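Local coordinates for protein endo-beta-1,2-glucanase (Talaromyces funiculosus, PDB 6IMV) that hydrolyses internal linkages of beta-1,2-glucan as an endo-glucanase, captured here in complex with sophorose, at residues 50-53 and 58-61; 81-86 and 142-147. All blocks are in the same frame, centred on the assembly; numbering follows the deposited sequence.

Interaction 1: residues 50-53 and 58-61. With BGC (beta-D-glucopyranose), chain I.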
loop_
_atom_site.group_PDB
_atom_site.type_symbol
_atom_site.label_atom_id
_atom_site.label_comp_id
_atom_site.label_asym_id
_atom_site.label_seq_id
_atom_site.Cartn_x
_atom_site.Cartn_y
_atom_site.Cartn_z
ATOM N N SER A 50 -5.004 8.017 13.082
ATOM C CA SER A 50 -4.527 7.734 11.720
ATOM C C SER A 50 -4.364 9.016 10.895
ATOM O O SER A 50 -3.687 8.985 9.868
ATOM C CB SER A 50 -5.443 6.775 11.005
ATOM O OG SER A 50 -6.728 7.350 10.794
ATOM N N TYR A 51 -5.018 10.116 11.294
ATOM C CA TYR A 51 -4.887 11.360 10.562
ATOM C C TYR A 51 -5.139 12.560 11.481
ATOM O O TYR A 51 -5.599 12.433 12.612
ATOM C CB TYR A 51 -5.800 11.359 9.333
ATOM C CG TYR A 51 -7.269 11.575 9.608
ATOM C CD1 TYR A 51 -8.060 10.576 10.158
ATOM C CD2 TYR A 51 -7.874 12.778 9.284
ATOM C CE1 TYR A 51 -9.414 10.770 10.385
ATOM C CE2 TYR A 51 -9.220 12.997 9.527
ATOM C CZ TYR A 51 -9.990 11.990 10.079
ATOM O OH TYR A 51 -11.307 12.229 10.295
ATOM N N ASN A 52 -4.771 13.729 10.962
ATOM C CA ASN A 52 -4.997 15.019 11.588
ATOM C C ASN A 52 -6.229 15.638 10.919
ATOM O O ASN A 52 -6.163 16.004 9.771
ATOM C CB ASN A 52 -3.738 15.881 11.447
ATOM C CG ASN A 52 -3.838 17.245 12.098
ATOM O OD1 ASN A 52 -4.939 17.759 12.308
ATOM N ND2 ASN A 52 -2.692 17.843 12.393
ATOM N N SER A 53 -7.352 15.728 11.641
ATOM C CA SER A 53 -8.604 16.256 11.071
ATOM C C SER A 53 -8.501 17.761 10.791
ATOM O O SER A 53 -9.267 18.302 9.987
ATOM C CB SER A 53 -9.769 15.947 11.960
ATOM O OG SER A 53 -9.489 16.362 13.279
ATOM N N SER A 58 -2.639 12.368 6.725
ATOM C CA SER A 58 -2.377 11.107 7.402
ATOM C C SER A 58 -1.233 11.288 8.402
ATOM O O SER A 58 -0.348 12.119 8.205
ATOM C CB SER A 58 -2.071 9.983 6.439
ATOM O OG SER A 58 -0.847 10.192 5.759
ATOM N N TYR A 59 -1.312 10.520 9.492
ATOM C CA TYR A 59 -0.160 10.099 10.278
ATOM C C TYR A 59 0.191 8.674 9.862
ATOM O O TYR A 59 -0.717 7.912 9.551
ATOM C CB TYR A 59 -0.487 10.079 11.772
ATOM C CG TYR A 59 -0.850 11.407 12.379
ATOM C CD1 TYR A 59 0.053 12.460 12.384
ATOM C CD2 TYR A 59 -2.100 11.609 12.947
ATOM C CE1 TYR A 59 -0.284 13.682 12.941
ATOM C CE2 TYR A 59 -2.448 12.825 13.512
ATOM C CZ TYR A 59 -1.533 13.861 13.508
ATOM O OH TYR A 59 -1.866 15.056 14.063
ATOM N N ASP A 60 1.474 8.298 9.944
ATOM C CA ASP A 60 1.892 6.925 9.695
ATOM C C ASP A 60 1.011 5.962 10.504
ATOM O O ASP A 60 0.610 4.907 10.009
ATOM C CB ASP A 60 3.367 6.709 10.049
ATOM C CG ASP A 60 3.821 5.265 9.874
ATOM O OD1 ASP A 60 3.578 4.708 8.794
ATOM O OD2 ASP A 60 4.410 4.716 10.824
ATOM N N GLY A 61 0.727 6.343 11.750
ATOM C CA GLY A 61 -0.129 5.576 12.637
ATOM C C GLY A 61 0.086 5.979 14.085
ATOM O O GLY A 61 0.445 7.113 14.371
HETATM C C2 BGC I . 9.289 3.648 8.803
HETATM C C3 BGC I . 8.294 3.382 9.946
HETATM C C4 BGC I . 6.854 3.190 9.430
HETATM C C5 BGC I . 6.848 2.205 8.251
HETATM C C6 BGC I . 5.462 2.013 7.630
HETATM C C1 BGC I . 9.120 2.617 7.695
HETATM O O1 BGC I . 9.991 2.828 6.581
HETATM O O2 BGC I . 10.608 3.535 9.310
HETATM O O3 BGC I . 8.326 4.447 10.899
HETATM O O4 BGC I . 5.973 2.731 10.476
HETATM O O5 BGC I . 7.766 2.644 7.243
HETATM O O6 BGC I . 5.039 3.244 7.049
#
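Tyr-59 lies along the backbone of Tyr-51 and Asn-52 in the beta hairpin made by strands 51-52 and 57-64. Tyr-51 and Ser-58 form an antiparallel non-hydrogen-bonded pair. Beside it, Tyr-59 N bonds to Ser-50 O at 2.9 Å. Ser-50 O also accepts from Trp-433.

The side chain of Tyr-59 can be followed outward. CB passes Ser-50 O. CG is anti to the carbonyl carbon (chi1 -63°), which carries the ring out along the 50-53 backbone. CD2 meets Tyr-51 C at 3.5 Å, and CE2 comes within 3.3 Å of Tyr-51 O. CZ reaches Asn-52 CB at 3.6 Å. At the tip, Tyr-59 OH lies 3.3 Å from Asn-52 CB. The ring and the Asn-52 amide are tilted by only 23°. The amide's own bonds go elsewhere, from OD1 to Gly-54 and from ND2 to Ser-146.

The next residue, Asp-60, serves the glucose pocket. Its carboxylate takes two sugar hydroxyls, and His-75 is a further partner of OD2. In the chain I glucose, O6 donates to Asp-60 OD1 at 2.7 Å and O4 to Asp-60 OD2 at 2.6 Å.

Interaction 2: residues 81-86 and 142-147. With BGC (beta-D-glucopyranose), chain D; BGC (beta-D-glucopyranose), chain I.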
loop_
_atom_site.group_PDB
_atom_site.type_symbol
_atom_site.label_atom_id
_atom_site.label_comp_id
_atom_site.label_asym_id
_atom_site.label_seq_id
_atom_site.Cartn_x
_atom_site.Cartn_y
_atom_site.Cartn_z
ATOM N N SER A 81 2.972 7.575 0.303
ATOM C CA SER A 81 2.597 6.159 0.294
ATOM C C SER A 81 1.379 5.900 1.201
ATOM O O SER A 81 0.452 5.175 0.810
ATOM C CB SER A 81 3.783 5.313 0.693
ATOM O OG SER A 81 4.473 5.910 1.786
ATOM N N LYS A 82 1.358 6.501 2.395
ATOM C CA LYS A 82 0.205 6.356 3.311
ATOM C C LYS A 82 -0.967 7.208 2.798
ATOM O O LYS A 82 -2.119 6.804 2.857
ATOM C CB LYS A 82 0.571 6.742 4.750
ATOM C CG LYS A 82 1.727 5.947 5.347
ATOM C CD LYS A 82 3.087 6.581 5.143
ATOM C CE LYS A 82 4.227 5.609 5.362
ATOM N NZ LYS A 82 4.164 4.472 4.408
ATOM N N GLU A 83 -0.656 8.390 2.270
ATOM C CA GLU A 83 -1.641 9.228 1.587
ATOM C C GLU A 83 -2.387 8.424 0.513
ATOM O O GLU A 83 -3.583 8.555 0.382
ATOM C CB GLU A 83 -0.964 10.443 0.959
ATOM C CG GLU A 83 -0.431 11.433 1.974
ATOM C CD GLU A 83 -1.492 12.203 2.733
ATOM O OE1 GLU A 83 -2.210 13.005 2.095
ATOM O OE2 GLU A 83 -1.595 12.004 3.966
ATOM N N SER A 84 -1.660 7.589 -0.235
ATOM C CA SER A 84 -2.230 6.794 -1.325
ATOM C C SER A 84 -3.285 5.820 -0.782
ATOM O O SER A 84 -4.323 5.640 -1.420
ATOM C CB SER A 84 -1.147 6.099 -2.139
ATOM O OG SER A 84 -0.737 4.895 -1.525
ATOM N N LEU A 85 -3.056 5.256 0.415
ATOM C CA LEU A 85 -3.987 4.297 1.019
ATOM C C LEU A 85 -5.269 5.010 1.474
ATOM O O LEU A 85 -6.369 4.485 1.288
ATOM C CB LEU A 85 -3.305 3.556 2.170
ATOM C CG LEU A 85 -2.170 2.615 1.755
ATOM C CD1 LEU A 85 -1.432 2.072 2.973
ATOM C CD2 LEU A 85 -2.685 1.467 0.897
ATOM N N GLN A 86 -5.112 6.205 2.044
ATOM C CA GLN A 86 -6.213 7.022 2.516
ATOM C C GLN A 86 -7.050 7.500 1.319
ATOM O O GLN A 86 -8.278 7.411 1.329
ATOM C CB GLN A 86 -5.646 8.191 3.323
ATOM C CG GLN A 86 -6.688 9.137 3.893
ATOM C CD GLN A 86 -6.046 10.315 4.587
ATOM O OE1 GLN A 86 -4.881 10.630 4.362
ATOM N NE2 GLN A 86 -6.812 10.983 5.431
ATOM N N PRO A 142 7.694 14.931 0.182
ATOM C CA PRO A 142 8.706 14.141 0.871
ATOM C C PRO A 142 8.012 13.388 2.015
ATOM O O PRO A 142 6.811 13.491 2.145
ATOM C CB PRO A 142 9.634 15.226 1.418
ATOM C CG PRO A 142 8.679 16.325 1.799
ATOM C CD PRO A 142 7.630 16.304 0.704
ATOM N N TRP A 143 8.769 12.665 2.834
ATOM C CA TRP A 143 8.285 12.318 4.177
ATOM C C TRP A 143 8.097 13.626 4.953
ATOM O O TRP A 143 8.952 14.508 4.889
ATOM C CB TRP A 143 9.250 11.370 4.892
ATOM C CG TRP A 143 9.214 9.969 4.371
ATOM C CD1 TRP A 143 9.699 9.524 3.177
ATOM C CD2 TRP A 143 8.672 8.814 5.038
ATOM N NE1 TRP A 143 9.498 8.176 3.057
ATOM C CE2 TRP A 143 8.864 7.714 4.178
ATOM C CE3 TRP A 143 8.048 8.602 6.273
ATOM C CZ2 TRP A 143 8.440 6.428 4.508
ATOM C CZ3 TRP A 143 7.632 7.328 6.601
ATOM C CH2 TRP A 143 7.828 6.258 5.727
ATOM N N PHE A 144 6.963 13.755 5.638
ATOM C CA PHE A 144 6.533 15.023 6.218
ATOM C C PHE A 144 6.031 14.816 7.649
ATOM O O PHE A 144 5.605 13.727 8.024
ATOM C CB PHE A 144 5.432 15.672 5.371
ATOM C CG PHE A 144 4.257 14.781 5.056
ATOM C CD1 PHE A 144 3.252 14.561 5.991
ATOM C CD2 PHE A 144 4.145 14.174 3.816
ATOM C CE1 PHE A 144 2.177 13.735 5.693
ATOM C CE2 PHE A 144 3.059 13.365 3.512
ATOM C CZ PHE A 144 2.075 13.145 4.453
ATOM N N THR A 145 6.067 15.910 8.414
ATOM C CA THR A 145 5.492 16.013 9.737
ATOM C C THR A 145 4.100 16.628 9.585
ATOM O O THR A 145 3.974 17.701 9.016
ATOM C CB THR A 145 6.392 16.860 10.649
ATOM O OG1 THR A 145 7.675 16.235 10.722
ATOM C CG2 THR A 145 5.818 17.045 12.035
ATOM N N SER A 146 3.075 15.928 10.069
ATOM C CA SER A 146 1.678 16.322 9.844
ATOM C C SER A 146 0.970 16.720 11.155
ATOM O O SER A 146 -0.235 16.986 11.144
ATOM C CB SER A 146 0.933 15.221 9.117
ATOM O OG SER A 146 1.235 13.958 9.686
ATOM N N SER A 147 1.724 16.810 12.260
ATOM C CA SER A 147 1.157 17.052 13.605
ATOM C C SER A 147 0.787 18.532 13.814
ATOM O O SER A 147 -0.002 18.824 14.689
ATOM C CB SER A 147 2.079 16.552 14.694
ATOM O OG SER A 147 3.435 16.863 14.397
HETATM C C2 BGC D . 10.024 2.916 0.697
HETATM C C3 BGC D . 9.554 4.365 0.645
HETATM C C4 BGC D . 10.741 5.307 0.809
HETATM C C5 BGC D . 11.773 4.976 -0.269
HETATM C C6 BGC D . 13.038 5.804 -0.233
HETATM C C1 BGC D . 11.122 2.695 -0.329
HETATM O O2 BGC D . 8.958 2.041 0.352
HETATM O O3 BGC D . 8.602 4.638 1.668
HETATM O O4 BGC D . 10.300 6.648 0.663
HETATM O O5 BGC D . 12.180 3.619 -0.150
HETATM O O6 BGC D . 13.663 5.633 1.018
HETATM C C2 BGC I . 9.289 3.648 8.803
HETATM C C3 BGC I . 8.294 3.382 9.946
HETATM C C4 BGC I . 6.854 3.190 9.430
HETATM C C5 BGC I . 6.848 2.205 8.251
HETATM C C6 BGC I . 5.462 2.013 7.630
HETATM C C1 BGC I . 9.120 2.617 7.695
HETATM O O1 BGC I . 9.991 2.828 6.581
HETATM O O2 BGC I . 10.608 3.535 9.310
HETATM O O3 BGC I . 8.326 4.447 10.899
HETATM O O4 BGC I . 5.973 2.731 10.476
HETATM O O5 BGC I . 7.766 2.644 7.243
HETATM O O6 BGC I . 5.039 3.244 7.049
#
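Lys-82 NZ is gripped by Ser-81 OG at 3.0 Å and by a salt bridge to Asp-434, while the same side chain rests against Trp-143. The contact joins helix 80-94 to strand 144-145 of the antiparallel sheet, and it lines the glucose pocket. Both Lys-82 and Trp-143 belong to that pocket. Ser-81 OG has a second partner in Asp-165, so a polar chain runs from the lysine along this side of the site.

The lysine chain is bent at chi2 (92°) and again at chi4. The bends turn its end past the indole. CE lies 3.7 Å from Trp-143 CH2, and the two side chains cross at about a right angle. The ammonium nitrogen is also close to the chain I glucose, with NZ 3.0 Å from O6.

Trp-143 uses its edge on the sugars. NE1 donates to O4 of the chain D glucose at 3.0 Å, and the bond is almost straight (176°). The acceptor lies near the ring plane. At the six-membered end, CH2 comes near O5 of the chain I glucose, also at the edge. One indole therefore touches two bound sugars.

A second pair lies away from the sugars. Glu-83 crosses the tip of Phe-144 obliquely, with carboxylate and ring planes 79° apart. Its charge is met by Lys-123 at OE1, where Tyr-127 also bonds. Helix 163-182 packs on the same residue through Leu-169. Phe-144 is tied by backbone bonding to Ser-78 of strand 71-78. At the ring's edge, Phe-144 CZ lies 3.9 Å from Glu-83 OE2.

In the fold
Both interactions are buried, and both reach the same antiparallel sheet and the chain I glucose. Interaction 1 is local: a hairpin whose strands are held by a backbone bond and a tyrosine ring. Interaction 2 brings together parts far apart in sequence, a helix and a strand, and only side chains meet there. Its two halves are not bonded to each other by hydrogen bonds. Their polar groups turn instead to sugar, to neighbours in the same helix, to other helices or to the hairpin. The two contacts meet directly. Ser-58 OG probably bonds to Glu-83 OE2, and Ser-58 O to Ser-146 OG. This places the hairpin next to both halves of interaction 2.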